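Local coordinates for probable oxidoreductase protein (Rhizobium etli, PDB 4FB5) that probably acts as an oxidoreductase of the GFO/IDH/MocA family, its Rossmann-type domain thought to bind a nucleotide cofactor, at residues I28-T33 and S99-N104; R58-A63 and F79-A84. All coordinates share one frame; numbering follows the deposited sequence.

Contact 1 (I28-T33 and S99-N104)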
loop_
_atom_site.group_PDB
_atom_site.type_symbol
_atom_site.label_atom_id
_atom_site.label_comp_id
_atom_site.label_asym_id
_atom_site.label_seq_id
_atom_site.Cartn_x
_atom_site.Cartn_y
_atom_site.Cartn_z
ATOM N N ILE A 28 23.314 6.551 36.359
ATOM C CA ILE A 28 21.886 6.464 36.093
ATOM C C ILE A 28 21.116 5.814 37.211
ATOM O O ILE A 28 21.485 4.740 37.670
ATOM C CB ILE A 28 21.609 5.675 34.792
ATOM C CG1 ILE A 28 22.512 6.178 33.657
ATOM C CG2 ILE A 28 20.108 5.740 34.443
ATOM C CD1 ILE A 28 22.292 7.629 33.305
ATOM N N GLY A 29 20.039 6.455 37.635
ATOM C CA GLY A 29 19.103 5.803 38.516
ATOM C C GLY A 29 17.829 5.567 37.755
ATOM O O GLY A 29 17.314 6.502 37.138
ATOM N N LEU A 30 17.316 4.337 37.769
ATOM C CA LEU A 30 16.035 4.069 37.119
ATOM C C LEU A 30 15.002 3.688 38.136
ATOM O O LEU A 30 15.270 2.860 38.974
ATOM C CB LEU A 30 16.183 2.914 36.140
ATOM C CG LEU A 30 15.234 2.660 34.958
ATOM C CD1 LEU A 30 15.075 1.172 34.777
ATOM C CD2 LEU A 30 13.880 3.287 35.118
ATOM N N ILE A 31 13.813 4.275 38.043
ATOM C CA ILE A 31 12.624 3.870 38.850
ATOM C C ILE A 31 11.519 3.335 37.941
ATOM O O ILE A 31 11.149 3.999 36.976
ATOM C CB ILE A 31 12.043 5.055 39.626
ATOM C CG1 ILE A 31 13.167 5.936 40.155
ATOM C CG2 ILE A 31 11.211 4.584 40.790
ATOM C CD1 ILE A 31 12.762 7.385 40.322
ATOM N N GLY A 32 10.994 2.154 38.262
ATOM C CA GLY A 32 10.025 1.450 37.403
ATOM C C GLY A 32 10.706 0.455 36.459
ATOM O O GLY A 32 11.812 0.719 35.967
ATOM N N THR A 33 10.069 -0.693 36.216
ATOM C CA THR A 33 10.683 -1.779 35.412
ATOM C C THR A 33 9.720 -2.456 34.464
ATOM O O THR A 33 10.112 -3.403 33.761
ATOM C CB THR A 33 11.367 -2.905 36.271
ATOM O OG1 THR A 33 10.393 -3.594 37.090
ATOM C CG2 THR A 33 12.487 -2.330 37.136
ATOM N N SER A 99 15.683 8.360 35.858
ATOM C CA SER A 99 14.736 7.923 34.835
ATOM C C SER A 99 13.471 7.552 35.554
ATOM O O SER A 99 13.399 6.489 36.160
ATOM C CB SER A 99 15.245 6.664 34.117
ATOM O OG SER A 99 15.941 6.925 32.906
ATOM N N VAL A 100 12.467 8.408 35.499
ATOM C CA VAL A 100 11.180 8.054 36.097
ATOM C C VAL A 100 10.308 7.427 35.049
ATOM O O VAL A 100 10.080 8.023 34.025
ATOM C CB VAL A 100 10.440 9.264 36.660
ATOM C CG1 VAL A 100 9.204 8.815 37.357
ATOM C CG2 VAL A 100 11.326 10.013 37.639
ATOM N N THR A 101 9.836 6.216 35.300
ATOM C CA THR A 101 9.035 5.484 34.320
ATOM C C THR A 101 7.959 4.751 35.036
ATOM O O THR A 101 7.500 3.736 34.554
ATOM C CB THR A 101 9.832 4.380 33.582
ATOM O OG1 THR A 101 10.210 3.365 34.510
ATOM C CG2 THR A 101 11.073 4.919 32.942
ATOM N N THR A 102 7.598 5.245 36.210
ATOM C CA THR A 102 6.554 4.668 37.040
ATOM C C THR A 102 5.205 5.104 36.512
ATOM O O THR A 102 5.130 5.757 35.473
ATOM C CB THR A 102 6.697 5.145 38.494
ATOM O OG1 THR A 102 6.739 6.584 38.538
ATOM C CG2 THR A 102 7.975 4.572 39.126
ATOM N N PRO A 103 4.124 4.735 37.208
ATOM C CA PRO A 103 2.815 5.166 36.728
ATOM C C PRO A 103 2.567 6.669 36.857
ATOM O O PRO A 103 3.188 7.333 37.679
ATOM C CB PRO A 103 1.861 4.385 37.620
ATOM C CG PRO A 103 2.616 3.159 37.933
ATOM C CD PRO A 103 4.004 3.620 38.162
ATOM N N ASN A 104 1.665 7.183 36.027
ATOM C CA ASN A 104 1.301 8.599 36.000
ATOM C C ASN A 104 1.269 9.299 37.376
ATOM O O ASN A 104 1.978 10.279 37.577
ATOM C CB ASN A 104 -0.027 8.800 35.228
ATOM C CG ASN A 104 0.067 8.392 33.750
ATOM O OD1 ASN A 104 1.043 7.765 33.319
ATOM N ND2 ASN A 104 -0.946 8.754 32.967
#

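Contact 2 (R58-A63 and F79-A84)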
loop_
_atom_site.group_PDB
_atom_site.type_symbol
_atom_site.label_atom_id
_atom_site.label_comp_id
_atom_site.label_asym_id
_atom_site.label_seq_id
_atom_site.Cartn_x
_atom_site.Cartn_y
_atom_site.Cartn_z
ATOM N N ARG A 58 26.641 4.693 33.191
ATOM C CA ARG A 58 26.825 3.696 34.245
ATOM C C ARG A 58 25.484 3.529 34.961
ATOM O O ARG A 58 24.850 4.519 35.400
ATOM C CB ARG A 58 27.941 4.134 35.224
ATOM C CG ARG A 58 28.456 3.052 36.179
ATOM C CD ARG A 58 29.768 3.487 36.867
ATOM N NE ARG A 58 29.571 4.276 38.099
ATOM C CZ ARG A 58 29.570 3.784 39.348
ATOM N NH1 ARG A 58 29.735 2.481 39.579
ATOM N NH2 ARG A 58 29.394 4.606 40.384
ATOM N N LEU A 59 25.068 2.267 35.046
ATOM C CA LEU A 59 23.746 1.900 35.530
ATOM C C LEU A 59 23.984 1.484 36.941
ATOM O O LEU A 59 24.574 0.427 37.210
ATOM C CB LEU A 59 23.117 0.756 34.699
ATOM C CG LEU A 59 23.378 0.763 33.181
ATOM C CD1 LEU A 59 23.032 -0.562 32.509
ATOM C CD2 LEU A 59 22.695 1.928 32.488
ATOM N N VAL A 60 23.522 2.340 37.836
ATOM C CA VAL A 60 23.933 2.313 39.216
ATOM C C VAL A 60 22.859 1.758 40.134
ATOM O O VAL A 60 23.087 0.759 40.817
ATOM C CB VAL A 60 24.313 3.716 39.652
ATOM C CG1 VAL A 60 24.700 3.738 41.129
ATOM C CG2 VAL A 60 25.458 4.236 38.795
ATOM N N HIS A 61 21.683 2.381 40.120
ATOM C CA HIS A 61 20.658 2.125 41.117
ATOM C C HIS A 61 19.321 1.884 40.434
ATOM O O HIS A 61 19.060 2.471 39.386
ATOM C CB HIS A 61 20.540 3.376 41.985
ATOM C CG HIS A 61 20.282 3.113 43.439
ATOM N ND1 HIS A 61 21.084 3.631 44.438
ATOM C CD2 HIS A 61 19.301 2.418 44.067
ATOM C CE1 HIS A 61 20.607 3.271 45.617
ATOM N NE2 HIS A 61 19.529 2.531 45.422
ATOM N N LEU A 62 18.457 1.075 41.051
ATOM C CA LEU A 62 17.171 0.726 40.453
ATOM C C LEU A 62 16.113 0.424 41.503
ATOM O O LEU A 62 16.405 -0.248 42.473
ATOM C CB LEU A 62 17.345 -0.487 39.536
ATOM C CG LEU A 62 16.182 -1.056 38.714
ATOM C CD1 LEU A 62 16.721 -1.972 37.647
ATOM C CD2 LEU A 62 15.202 -1.808 39.598
ATOM N N ALA A 63 14.878 0.874 41.275
ATOM C CA ALA A 63 13.782 0.731 42.238
ATOM C C ALA A 63 12.531 0.143 41.618
ATOM O O ALA A 63 12.330 0.306 40.431
ATOM C CB ALA A 63 13.450 2.077 42.825
ATOM N N PHE A 79 22.223 -3.331 36.371
ATOM C CA PHE A 79 22.402 -2.314 37.410
ATOM C C PHE A 79 23.069 -2.873 38.658
ATOM O O PHE A 79 22.746 -3.978 39.105
ATOM C CB PHE A 79 21.047 -1.774 37.846
ATOM C CG PHE A 79 20.495 -0.751 36.940
ATOM C CD1 PHE A 79 20.475 0.577 37.319
ATOM C CD2 PHE A 79 20.005 -1.104 35.689
ATOM C CE1 PHE A 79 19.971 1.544 36.469
ATOM C CE2 PHE A 79 19.497 -0.145 34.830
ATOM C CZ PHE A 79 19.477 1.179 35.221
ATOM N N GLU A 80 23.952 -2.068 39.239
ATOM C CA GLU A 80 24.776 -2.472 40.377
ATOM C C GLU A 80 23.951 -2.658 41.653
ATOM O O GLU A 80 23.991 -3.721 42.274
ATOM C CB GLU A 80 25.943 -1.484 40.557
ATOM C CG GLU A 80 26.983 -1.563 39.400
ATOM C CD GLU A 80 27.829 -0.284 39.180
ATOM O OE1 GLU A 80 28.156 0.418 40.167
ATOM O OE2 GLU A 80 28.199 0.005 38.011
ATOM N N LYS A 81 23.159 -1.654 42.001
ATOM C CA LYS A 81 22.352 -1.696 43.205
ATOM C C LYS A 81 20.867 -1.799 42.874
ATOM O O LYS A 81 20.425 -1.239 41.878
ATOM C CB LYS A 81 22.588 -0.426 44.036
ATOM C CG LYS A 81 24.038 -0.197 44.434
ATOM C CD LYS A 81 24.325 1.273 44.669
ATOM C CE LYS A 81 25.790 1.571 44.356
ATOM N NZ LYS A 81 26.061 3.004 44.632
ATOM N N ALA A 82 20.120 -2.513 43.725
ATOM C CA ALA A 82 18.645 -2.499 43.768
ATOM C C ALA A 82 18.138 -1.846 45.100
ATOM O O ALA A 82 18.965 -1.493 45.963
ATOM C CB ALA A 82 18.123 -3.906 43.629
ATOM N N THR A 83 16.810 -1.665 45.240
ATOM C CA THR A 83 16.099 -1.214 46.472
ATOM C C THR A 83 14.632 -1.057 46.158
ATOM O O THR A 83 14.260 -0.967 44.995
ATOM C CB THR A 83 16.511 0.176 47.018
ATOM O OG1 THR A 83 16.979 0.999 45.944
ATOM C CG2 THR A 83 17.578 0.071 48.148
ATOM N N ALA A 84 13.796 -1.005 47.191
ATOM C CA ALA A 84 12.359 -0.769 47.001
ATOM C C ALA A 84 11.953 0.563 47.642
ATOM O O ALA A 84 10.772 0.885 47.778
ATOM C CB ALA A 84 11.531 -1.941 47.533
#

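Contact 1 (I28-T33 and S99-N104)
Thr101 holds its OG1 between its own backbone N and carbonyl carbon (chi1 66°), which turns the hydroxyl back to donate to Ile31 O, 2.7 Å from OG1. Thr101 N bonds to the same Ile31 O at 3.1 Å. The amide bond is bent at its hydrogen and the hydroxyl is tilted 23° from the carbonyl plane, so one residue grips this oxygen with two donors. Upstream the pairing is regular and parallel: Ser99 N meets Gly29 O at 2.8 Å and Ile31 N meets Ser99 O at 2.9 Å, bracketing Leu30. On the Leu30 face of the sheet, Leu30 CD2 lies 3.8 Å from Ser99 CB, while Ser99 OG bonds to His40 and Trp44 of helix 35-44. On the Ile31 face, Ile31 CD1 runs alongside Val100 CG2 at 4.0 Å, and Ile31 CG2 meets Thr102 CG2 at 3.6 Å; Met110 of helix 107-116 packs on both Ile31 and Thr102. The chain then turns at Gly32, where a CB would jam against the preceding carbonyl O and strike Thr101 OG1, which calls for glycine. Parallel strands 27-31 and 97-100, with Gly32 opening a probable GxGxxG turn, form the central strand pair of a Rossmann fold, where dinucleotides typically bind.

Contact 2 (R58-A63 and F79-A84)
Val60 O receives the N-H of Lys81 at 2.7 Å from Lys81 N. One residue earlier, Glu80 N reaches Leu59 O at 3.3 Å, a longer bond whose donor stands out of the carbonyl plane. At this end the pairing is also held by charge: Arg58 NH1 and Glu80 OE1 form a salt bridge of 2.7 Å, the guanidinium and carboxylate planes turned 41° apart. Arg58 CG lies anti to the backbone N (chi1 -167°), and a bend further out, at chi3 (87°), brings NH1 to the carboxylate. Arg58 NH2 and Lys81 NZ each form a salt bridge with Glu94, which probably offsets the two like charges.

Phe79 fills the space between two leucines, with a CH-pi contact on each ring face, and also packs on Leu30. Leu59 CB sits over the centre of one face, 3.5 Å from the Phe79 centroid, and Leu62 CD1 lies over the opposite face, offset toward the rim and 4.2 Å from the same centroid. Replacing the ring by an alanine here would probably leave Leu59 and Leu62 without the surface between them and open a gap beside Leu30.

The segment axes run 15° from parallel, and helix 70-77 links the two strands, making this a beta-alpha-beta crossover at the edge of the Rossmann sheet; Ala82 packs against that helix. Further along, Ala63 CA makes a CA-H...O contact with Thr83 O, 3.3 Å away.

On the face of the sheet that carries His61, Lys81 and Thr83, the His61 ring is held from several directions. Lys81 CB stands over its centre in a CH-pi contact, 4.2 Å from the His61 centroid. Thr83 OG1 lies in the ring plane at its edge, hydrogen-bonded to His61 NE2 at 3.0 Å, while Asp92 OD2 is hydrogen-bonded to His61 ND1.

How the contacts relate
From the N terminus, strand 27-31 comes first and enters contact 1 with residues 28-33. The chain then passes through helix 35-44 to strand 58-63, crosses by helix 70-77 and returns at 79-84, where contact 2 closes a short loop. Only after helix 86-91 does strand 97-100 arrive to close the longer loop of contact 1, which therefore encloses contact 2 entirely. The two contacts adjoin because strands 27-31 and 58-63 are sheet neighbours: Ile28 N lies 2.7 Å from Arg58 O and Leu30 N lies 3.0 Å from His61 O, both probable hydrogen bonds. With that pairing they tie together four strands that are neighbours in the sheet, 81-83, 58-63, 27-31 and 97-100, from its edge to its middle.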